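Local coordinates for protein succinate--CoA ligase subunit alpha (Campylobacter jejuni, PDB 6MEL) that is the alpha subunit of a CoA ligase of the succinate--CoA ligase family, with an N-terminal CoA-binding domain of Rossmann type, at residues K10-F16 and N34-T40; T56-V61 and E84-I90; Q27-T33 and S130-G136. One frame throughout, in Å; residues are numbered along the deposited sequence.

Contact 1 (K10-F16 and N34-T40); sequences KVIVQGF and NIVGGIT
The ring of Phe16 lies against the glycine backbone of the neighbouring strand: Gly37 C sits over one face, 4.0 Å above the plane and offset toward the rim. Gly38 CA approaches the same ring obliquely and closer, 3.4 Å from Phe16 CD2, a fit that depends on Gly38 having no side chain. His48 meets the Phe16 ring edge-to-face. With CG anti to the backbone N (chi1 -170°), the phenyl group turns back against Gly37 and Gly38, on the Val13 and Ile35 face.

The two strands, 10-14 and 34-39, are the parallel pair of a beta-alpha-beta unit whose crossover is helix 19-31, the opening unit of the Rossmann-type CoA-binding domain. The axes of the two short strand segments come within 4.4 Å at an angle of 21°. Strand 34-39 spends one extra residue around Val36 and Gly37, so that Val11 pairs with Ile35 but Val13 with Gly38. Val11 N gives to Asn34 O and Val13 N to Gly37 O, while Val36 N returns a bond to Val11 O and Ile39 N another to Val13 O at 2.8 Å.

Side chains divide between the two faces. On that of Val11, Val13 and Ile35, Val13 CG2 packs 4.0 Å from Ile35 CD1, and helix 19-31 covers Ile35 through Cys28 and Met29. On the other, Ile12 CD1 meets Ile39 CD1 at 3.8 Å under helix 57-64. Gln14 also projects there, its amide held by Ser69 and the carbonyl of Ser81.

Beyond the strands the chain turns at Gly15, whose positive phi suits glycine, and a single carbonyl collects the bonds. Ile39 O receives Phe16 N at 3.1 Å and, from the same face of its plane, the hydroxyl Thr40 OG1 at 2.7 Å; Gly15 N adds a weak third bond.

Contact 2 (T56-V61 and E84-I90); sequences TVADAV and EAADAGI
Val57 fills the tight part of this contact, its two methyls dividing the opposing segment between them. CG1, placed anti to the backbone N (chi1 178°), reaches Ala88 CB at 3.7 Å and also touches Ile90 CG1, the two side chains crossing at about a right angle. CG2 rests 3.6 Å from Glu84 CD, so the aliphatic stem and carboxylate carbon of the glutamate lie against the valine. One turn later Val61 extends the apolar seam, its CG2 meeting Ile90 CD1 at 3.7 Å. Ala88 lets the backbones come close: its CB is 4.0 Å from Ala58 CA, and the CA atoms of Ala58 and Ala88 are 4.9 Å apart. Beneath the seam, Ile12 and Gln14 of strand 10-14 and Ile39 of strand 34-39 pack against Val57, tying this apolar side to the sheet.

The looser, more polar side lies at the start of helix 57-64. Here the fully extended Glu84 brings OE2 to Val57 N at 2.9 Å, in a nearly straight bond (N-H...O 171°) that arrives from above the carboxylate plane, 45° out of it. A water bridges the same OE2 to Ala58 N, so the carboxylate serves two successive amides of the first turn, one directly and one through solvent. A negative charge at this helix end would be expected to interact favourably with the helix dipole.

The start of one helix and the end of the other are both capped. Thr56 is the N-cap of helix 57-64, its OG1 accepting from Asp59 N at 3.1 Å, while helix 78-87 finishes in a Schellman motif at Gly89. Two helices side by side over the parallel strands of a mixed sheet, here in the CoA-binding domain, are the layered alpha/beta packing of a Rossmann-type fold.

Contact 3 (Q27-T33 and S130-G136); sequences QCMAYGT and SEECKLG
Tyr31 and Thr33 bring their hydroxyls from the end of helix 19-31, in the Rossmann-type CoA-binding domain, up to strand 133-136 and the turn before it; this is an outermost strand within this chain of the second mixed sheet. The short helix and strand segments run nearly antiparallel, at 167°, with axes 7.0 Å apart.

Of the polar approaches, the clearest is the hydrogen bond from Glu131 N to the phenol oxygen Tyr31 OH, 2.8 Å long and close to straight. It fastens the ring to the turn leading into the strand, where Glu132 and Cys133 form a classic beta bulge against the adjacent strand 126-129. Thr33 OG1 lies 2.7 Å from Lys134 O and also close to Cys28 O. The Schellman turn at Gly32 brings Thr33 to this place, and Gly32 passes close to Glu132 O.

Packing is led by the same tyrosine. With chi1 at -164°, CG is anti to the backbone N and the ring reaches across to the strand: Lys134 CD stands over one face, while Cys133 CA lies at the edge, in plane. Cys28 SG lies against the lysine stem, 3.7 Å from Lys134 CG, and comes 3.3 Å from Gly136 O. Thr33 CG2 and Leu135 CD1 touch at 4.0 Å, beside Val11 of strand 10-14.

Charge and water complete the join. The long Lys134 chain runs along the helix side past Cys28 and Gln27, then bends at its last torsion (chi4 81°), and its ammonium is held by Met138 O, with a weaker bond to Gly136 O. One water spans the two segments, accepting from Lys134 NZ at 2.6 Å and donating to Gln27 OE1 at 2.9 Å.

How the contacts relate
Contact 1 is the hub: its strand pair carries contact 2 on one face and meets contact 3 on the other. With contact 2, 11 Å away between centres, the join runs through Gln14 CD, 3.5 Å from Val57 CG2, and Ile39 CD1, 3.7 Å from Ala60 CB. With contact 3, 13 Å away between centres, it runs through Val11 CG2, 3.7 Å from Leu135 CD2, and Ile35 CD1, 4.0 Å from Cys28 CB. Contacts 2 and 3 do not touch; their nearest atoms are about 9 Å apart. Contacts 1 and 2 thus build layers within the CoA-binding domain, whereas contact 3 couples its crossover helix to the second sheet.

Contact 1 (K10-F16 and N34-T40)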
loop_
_atom_site.group_PDB
_atom_site.type_symbol
_atom_site.label_atom_id
_atom_site.label_comp_id
_atom_site.label_asym_id
_atom_site.label_seq_id
_atom_site.Cartn_x
_atom_site.Cartn_y
_atom_site.Cartn_z
ATOM N N LYS A 10 21.094 8.534 21.931
ATOM C CA LYS A 10 21.081 7.166 22.415
ATOM C C LYS A 10 19.909 6.397 21.814
ATOM O O LYS A 10 18.764 6.860 21.911
ATOM C CB LYS A 10 20.942 7.160 23.931
ATOM C CG LYS A 10 22.055 7.922 24.643
ATOM C CD LYS A 10 22.384 7.374 26.012
ATOM C CE LYS A 10 22.359 8.431 27.085
ATOM N NZ LYS A 10 20.949 8.792 27.367
ATOM N N VAL A 11 20.210 5.205 21.289
ATOM C CA VAL A 11 19.265 4.405 20.548
ATOM C C VAL A 11 19.231 2.994 21.123
ATOM O O VAL A 11 20.283 2.393 21.260
ATOM C CB VAL A 11 19.675 4.321 19.066
ATOM C CG1 VAL A 11 18.748 3.384 18.285
ATOM C CG2 VAL A 11 19.760 5.700 18.418
ATOM N N ILE A 12 18.021 2.455 21.340
ATOM C CA ILE A 12 17.814 1.050 21.574
ATOM C C ILE A 12 17.189 0.430 20.334
ATOM O O ILE A 12 16.463 1.099 19.568
ATOM C CB ILE A 12 16.941 0.795 22.805
ATOM C CG1 ILE A 12 15.645 1.589 22.734
ATOM C CG2 ILE A 12 17.712 1.095 24.072
ATOM C CD1 ILE A 12 14.652 1.186 23.795
ATOM N N VAL A 13 17.414 -0.870 20.178
ATOM C CA VAL A 13 16.889 -1.607 19.032
ATOM C C VAL A 13 15.863 -2.613 19.556
ATOM O O VAL A 13 16.174 -3.450 20.377
ATOM C CB VAL A 13 18.032 -2.307 18.284
ATOM C CG1 VAL A 13 17.522 -3.090 17.102
ATOM C CG2 VAL A 13 19.132 -1.332 17.870
ATOM N N GLN A 14 14.628 -2.532 19.056
ATOM C CA GLN A 14 13.629 -3.556 19.346
ATOM C C GLN A 14 13.762 -4.611 18.239
ATOM O O GLN A 14 13.835 -4.278 17.045
ATOM C CB GLN A 14 12.241 -2.938 19.493
ATOM C CG GLN A 14 12.078 -2.049 20.721
ATOM C CD GLN A 14 10.815 -1.231 20.716
ATOM O OE1 GLN A 14 10.858 -0.005 20.616
ATOM N NE2 GLN A 14 9.679 -1.914 20.835
ATOM N N GLY A 15 13.852 -5.882 18.647
ATOM C CA GLY A 15 14.156 -6.988 17.731
ATOM C C GLY A 15 15.659 -7.100 17.455
ATOM O O GLY A 15 16.086 -7.538 16.391
ATOM N N PHE A 16 16.451 -6.837 18.493
ATOM C CA PHE A 16 17.883 -6.644 18.402
ATOM C C PHE A 16 18.623 -7.915 17.964
ATOM O O PHE A 16 19.632 -7.794 17.331
ATOM C CB PHE A 16 18.395 -6.187 19.765
ATOM C CG PHE A 16 19.815 -5.698 19.870
ATOM C CD1 PHE A 16 20.438 -5.021 18.846
ATOM C CD2 PHE A 16 20.499 -5.848 21.069
ATOM C CE1 PHE A 16 21.721 -4.519 18.996
ATOM C CE2 PHE A 16 21.777 -5.341 21.223
ATOM C CZ PHE A 16 22.391 -4.688 20.183
ATOM N N ASN A 34 25.034 5.842 18.225
ATOM C CA ASN A 34 25.179 5.468 19.640
ATOM C C ASN A 34 24.101 4.445 20.047
ATOM O O ASN A 34 23.188 4.754 20.806
ATOM C CB ASN A 34 25.092 6.713 20.539
ATOM C CG ASN A 34 25.506 6.441 21.981
ATOM O OD1 ASN A 34 26.102 5.418 22.253
ATOM N ND2 ASN A 34 25.144 7.306 22.923
ATOM N N ILE A 35 24.209 3.210 19.569
ATOM C CA ILE A 35 23.323 2.193 20.021
ATOM C C ILE A 35 23.763 1.733 21.409
ATOM O O ILE A 35 24.869 1.216 21.553
ATOM C CB ILE A 35 23.251 1.051 19.000
ATOM C CG1 ILE A 35 22.558 1.538 17.712
ATOM C CG2 ILE A 35 22.540 -0.144 19.604
ATOM C CD1 ILE A 35 22.430 0.525 16.617
ATOM N N VAL A 36 22.861 1.813 22.401
ATOM C CA VAL A 36 23.262 1.543 23.778
ATOM C C VAL A 36 22.713 0.205 24.245
ATOM O O VAL A 36 22.993 -0.174 25.355
ATOM C CB VAL A 36 22.824 2.653 24.751
ATOM C CG1 VAL A 36 23.582 3.934 24.500
ATOM C CG2 VAL A 36 21.323 2.884 24.680
ATOM N N GLY A 37 21.931 -0.488 23.417
ATOM C CA GLY A 37 21.234 -1.688 23.901
ATOM C C GLY A 37 20.102 -2.117 22.992
ATOM O O GLY A 37 19.765 -1.476 21.981
ATOM N N GLY A 38 19.480 -3.220 23.338
ATOM C CA GLY A 38 18.349 -3.680 22.552
ATOM C C GLY A 38 17.465 -4.617 23.332
ATOM O O GLY A 38 17.849 -5.054 24.446
ATOM N N ILE A 39 16.333 -4.971 22.710
ATOM C CA ILE A 39 15.301 -5.753 23.315
ATOM C C ILE A 39 15.170 -7.062 22.525
ATOM O O ILE A 39 15.078 -7.061 21.318
ATOM C CB ILE A 39 13.979 -4.952 23.409
ATOM C CG1 ILE A 39 14.080 -3.751 24.357
ATOM C CG2 ILE A 39 12.856 -5.817 23.960
ATOM C CD1 ILE A 39 14.894 -2.648 23.937
ATOM N N THR A 40 15.126 -8.184 23.245
ATOM C CA THR A 40 14.551 -9.415 22.756
ATOM C C THR A 40 13.959 -10.167 23.941
ATOM O O THR A 40 14.695 -10.521 24.844
ATOM C CB THR A 40 15.583 -10.292 22.038
ATOM O OG1 THR A 40 16.068 -9.589 20.889
ATOM C CG2 THR A 40 14.991 -11.616 21.594
#

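Contact 2 (T56-V61 and E84-I90)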
loop_
_atom_site.group_PDB
_atom_site.type_symbol
_atom_site.label_atom_id
_atom_site.label_comp_id
_atom_site.label_asym_id
_atom_site.label_seq_id
_atom_site.Cartn_x
_atom_site.Cartn_y
_atom_site.Cartn_z
ATOM N N THR A 56 12.434 -6.182 27.861
ATOM C CA THR A 56 11.383 -5.200 27.730
ATOM C C THR A 56 12.016 -3.836 27.452
ATOM O O THR A 56 13.156 -3.533 27.906
ATOM C CB THR A 56 10.505 -5.112 28.988
ATOM O OG1 THR A 56 11.282 -4.554 30.041
ATOM C CG2 THR A 56 9.982 -6.457 29.436
ATOM N N VAL A 57 11.278 -2.994 26.724
ATOM C CA VAL A 57 11.739 -1.634 26.506
ATOM C C VAL A 57 11.857 -0.915 27.858
ATOM O O VAL A 57 12.740 -0.083 28.039
ATOM C CB VAL A 57 10.816 -0.849 25.547
ATOM C CG1 VAL A 57 11.286 0.574 25.359
ATOM C CG2 VAL A 57 10.706 -1.547 24.188
ATOM N N ALA A 58 10.924 -1.175 28.781
ATOM C CA ALA A 58 10.919 -0.463 30.072
ATOM C C ALA A 58 12.238 -0.703 30.823
ATOM O O ALA A 58 12.803 0.244 31.341
ATOM C CB ALA A 58 9.740 -0.883 30.919
ATOM N N ASP A 59 12.723 -1.950 30.835
ATOM C CA ASP A 59 14.039 -2.307 31.467
ATOM C C ASP A 59 15.192 -1.592 30.762
ATOM O O ASP A 59 16.081 -1.050 31.411
ATOM C CB ASP A 59 14.304 -3.814 31.421
ATOM C CG ASP A 59 13.457 -4.647 32.378
ATOM O OD1 ASP A 59 12.852 -4.061 33.264
ATOM O OD2 ASP A 59 13.414 -5.886 32.221
ATOM N N ALA A 60 15.146 -1.540 29.425
ATOM C CA ALA A 60 16.190 -0.906 28.652
ATOM C C ALA A 60 16.239 0.597 28.942
ATOM O O ALA A 60 17.324 1.181 29.074
ATOM C CB ALA A 60 15.976 -1.147 27.177
ATOM N N VAL A 61 15.070 1.240 28.997
ATOM C CA VAL A 61 15.004 2.695 29.206
ATOM C C VAL A 61 15.508 3.047 30.635
ATOM O O VAL A 61 16.200 4.034 30.834
ATOM C CB VAL A 61 13.578 3.209 28.953
ATOM C CG1 VAL A 61 13.338 4.562 29.617
ATOM C CG2 VAL A 61 13.292 3.270 27.461
ATOM N N GLU A 84 4.503 -0.566 23.197
ATOM C CA GLU A 84 5.471 -0.797 24.258
ATOM C C GLU A 84 6.456 0.384 24.400
ATOM O O GLU A 84 6.728 0.882 25.486
ATOM C CB GLU A 84 6.247 -2.077 23.953
ATOM C CG GLU A 84 7.226 -2.451 25.059
ATOM C CD GLU A 84 7.963 -3.758 24.870
ATOM O OE1 GLU A 84 7.810 -4.427 23.764
ATOM O OE2 GLU A 84 8.737 -4.093 25.793
ATOM N N ALA A 85 6.984 0.848 23.277
ATOM C CA ALA A 85 7.890 1.978 23.247
ATOM C C ALA A 85 7.222 3.223 23.827
ATOM O O ALA A 85 7.827 3.915 24.653
ATOM C CB ALA A 85 8.375 2.227 21.837
ATOM N N ALA A 86 5.983 3.489 23.407
ATOM C CA ALA A 86 5.272 4.646 23.870
ATOM C C ALA A 86 4.998 4.530 25.372
ATOM O O ALA A 86 5.135 5.528 26.106
ATOM C CB ALA A 86 3.996 4.838 23.099
ATOM N N ASP A 87 4.614 3.340 25.811
ATOM C CA ASP A 87 4.352 3.101 27.233
ATOM C C ASP A 87 5.603 3.357 28.089
ATOM O O ASP A 87 5.505 3.843 29.183
ATOM C CB ASP A 87 3.822 1.696 27.512
ATOM C CG ASP A 87 3.062 1.635 28.828
ATOM O OD1 ASP A 87 1.953 2.236 28.874
ATOM O OD2 ASP A 87 3.580 0.979 29.790
ATOM N N ALA A 88 6.789 3.052 27.572
ATOM C CA ALA A 88 8.031 3.171 28.367
ATOM C C ALA A 88 8.610 4.594 28.373
ATOM O O ALA A 88 9.616 4.812 29.024
ATOM C CB ALA A 88 9.076 2.242 27.788
ATOM N N GLY A 89 8.083 5.514 27.563
ATOM C CA GLY A 89 8.625 6.900 27.516
ATOM C C GLY A 89 9.562 7.171 26.331
ATOM O O GLY A 89 10.168 8.252 26.259
ATOM N N ILE A 90 9.645 6.264 25.345
ATOM C CA ILE A 90 10.355 6.597 24.101
ATOM C C ILE A 90 9.719 7.822 23.430
ATOM O O ILE A 90 8.513 7.931 23.393
ATOM C CB ILE A 90 10.406 5.383 23.161
ATOM C CG1 ILE A 90 11.171 4.230 23.808
ATOM C CG2 ILE A 90 10.992 5.761 21.808
ATOM C CD1 ILE A 90 12.655 4.525 24.058
HETATM O O HOH W 1 8.261 -2.642 28.244
#

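Contact 3 (Q27-T33 and S130-G136)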
loop_
_atom_site.group_PDB
_atom_site.type_symbol
_atom_site.label_atom_id
_atom_site.label_comp_id
_atom_site.label_asym_id
_atom_site.label_seq_id
_atom_site.Cartn_x
_atom_site.Cartn_y
_atom_site.Cartn_z
ATOM N N GLN A 27 26.093 -2.285 11.133
ATOM C CA GLN A 27 26.393 -1.200 10.177
ATOM C C GLN A 27 26.052 0.174 10.783
ATOM O O GLN A 27 26.814 1.104 10.613
ATOM C CB GLN A 27 25.680 -1.406 8.850
ATOM C CG GLN A 27 26.163 -2.649 8.116
ATOM C CD GLN A 27 25.912 -2.529 6.636
ATOM O OE1 GLN A 27 25.100 -1.725 6.171
ATOM N NE2 GLN A 27 26.684 -3.283 5.882
ATOM N N CYS A 28 24.945 0.299 11.528
ATOM C CA CYS A 28 24.579 1.603 12.150
ATOM C C CYS A 28 25.659 2.025 13.172
ATOM O O CYS A 28 26.102 3.180 13.206
ATOM C CB CYS A 28 23.198 1.557 12.797
ATOM S SG CYS A 28 21.837 1.374 11.591
ATOM N N MET A 29 26.099 1.075 13.989
ATOM C CA MET A 29 27.154 1.341 14.965
ATOM C C MET A 29 28.458 1.763 14.274
ATOM O O MET A 29 29.054 2.768 14.664
ATOM C CB MET A 29 27.396 0.123 15.852
ATOM C CG MET A 29 26.286 -0.064 16.878
ATOM S SD MET A 29 26.301 -1.735 17.656
ATOM C CE MET A 29 26.527 -1.234 19.349
ATOM N N ALA A 30 28.841 1.068 13.203
ATOM C CA ALA A 30 30.080 1.392 12.469
ATOM C C ALA A 30 29.965 2.786 11.866
ATOM O O ALA A 30 30.962 3.472 11.753
ATOM C CB ALA A 30 30.392 0.372 11.387
ATOM N N TYR A 31 28.748 3.204 11.486
ATOM C CA TYR A 31 28.582 4.525 10.900
ATOM C C TYR A 31 28.654 5.634 11.966
ATOM O O TYR A 31 28.748 6.797 11.610
ATOM C CB TYR A 31 27.230 4.566 10.173
ATOM C CG TYR A 31 27.060 5.705 9.207
ATOM C CD1 TYR A 31 27.714 5.686 7.988
ATOM C CD2 TYR A 31 26.305 6.825 9.529
ATOM C CE1 TYR A 31 27.554 6.719 7.071
ATOM C CE2 TYR A 31 26.135 7.865 8.621
ATOM C CZ TYR A 31 26.760 7.808 7.384
ATOM O OH TYR A 31 26.627 8.823 6.465
ATOM N N GLY A 32 28.527 5.290 13.256
ATOM C CA GLY A 32 28.659 6.282 14.347
ATOM C C GLY A 32 27.457 6.333 15.287
ATOM O O GLY A 32 27.471 7.067 16.269
ATOM N N THR A 33 26.418 5.535 15.006
ATOM C CA THR A 33 25.191 5.598 15.812
ATOM C C THR A 33 25.473 5.088 17.227
ATOM O O THR A 33 25.997 4.002 17.404
ATOM C CB THR A 33 24.049 4.768 15.216
ATOM O OG1 THR A 33 23.930 5.080 13.822
ATOM C CG2 THR A 33 22.736 5.005 15.934
ATOM N N SER A 130 23.929 12.534 7.817
ATOM C CA SER A 130 25.103 12.234 7.002
ATOM C C SER A 130 26.381 12.312 7.853
ATOM O O SER A 130 26.580 13.262 8.571
ATOM C CB SER A 130 25.186 13.169 5.836
ATOM O OG SER A 130 24.014 13.128 5.070
ATOM N N GLU A 131 27.157 11.228 7.823
ATOM C CA GLU A 131 28.466 11.121 8.465
ATOM C C GLU A 131 28.341 11.304 9.977
ATOM O O GLU A 131 29.322 11.577 10.609
ATOM C CB GLU A 131 29.450 12.145 7.882
ATOM C CG GLU A 131 29.755 11.940 6.398
ATOM C CD GLU A 131 30.539 13.106 5.782
ATOM O OE1 GLU A 131 31.207 13.817 6.545
ATOM O OE2 GLU A 131 30.397 13.379 4.575
ATOM N N GLU A 132 27.150 11.116 10.565
ATOM C CA GLU A 132 27.042 11.197 12.017
ATOM C C GLU A 132 26.369 9.948 12.581
ATOM O O GLU A 132 26.825 9.394 13.574
ATOM C CB GLU A 132 26.252 12.426 12.445
ATOM C CG GLU A 132 27.058 13.702 12.641
ATOM C CD GLU A 132 26.292 14.755 13.454
ATOM O OE1 GLU A 132 26.108 14.570 14.717
ATOM O OE2 GLU A 132 25.833 15.752 12.830
ATOM N N CYS A 133 25.203 9.577 12.031
ATOM C CA CYS A 133 24.464 8.440 12.551
ATOM C C CYS A 133 23.415 8.006 11.539
ATOM O O CYS A 133 22.931 8.800 10.708
ATOM C CB CYS A 133 23.771 8.757 13.868
ATOM S SG CYS A 133 22.438 9.966 13.695
ATOM N N LYS A 134 23.044 6.744 11.642
ATOM C CA LYS A 134 21.970 6.214 10.827
ATOM C C LYS A 134 21.164 5.200 11.644
ATOM O O LYS A 134 21.718 4.416 12.426
ATOM C CB LYS A 134 22.543 5.677 9.511
ATOM C CG LYS A 134 22.918 4.208 9.483
ATOM C CD LYS A 134 23.455 3.789 8.153
ATOM C CE LYS A 134 23.774 2.307 8.019
ATOM N NZ LYS A 134 22.544 1.528 7.727
ATOM N N LEU A 135 19.840 5.277 11.504
ATOM C CA LEU A 135 18.911 4.376 12.218
ATOM C C LEU A 135 18.027 3.737 11.159
ATOM O O LEU A 135 17.051 4.354 10.691
ATOM C CB LEU A 135 18.048 5.158 13.203
ATOM C CG LEU A 135 18.685 5.686 14.491
ATOM C CD1 LEU A 135 19.591 6.873 14.213
ATOM C CD2 LEU A 135 17.599 6.127 15.438
ATOM N N GLY A 136 18.423 2.542 10.725
ATOM C CA GLY A 136 17.735 1.895 9.640
ATOM C C GLY A 136 18.690 1.201 8.698
ATOM O O GLY A 136 19.772 0.761 9.125
HETATM O O HOH W 2 22.488 -1.019 7.342
#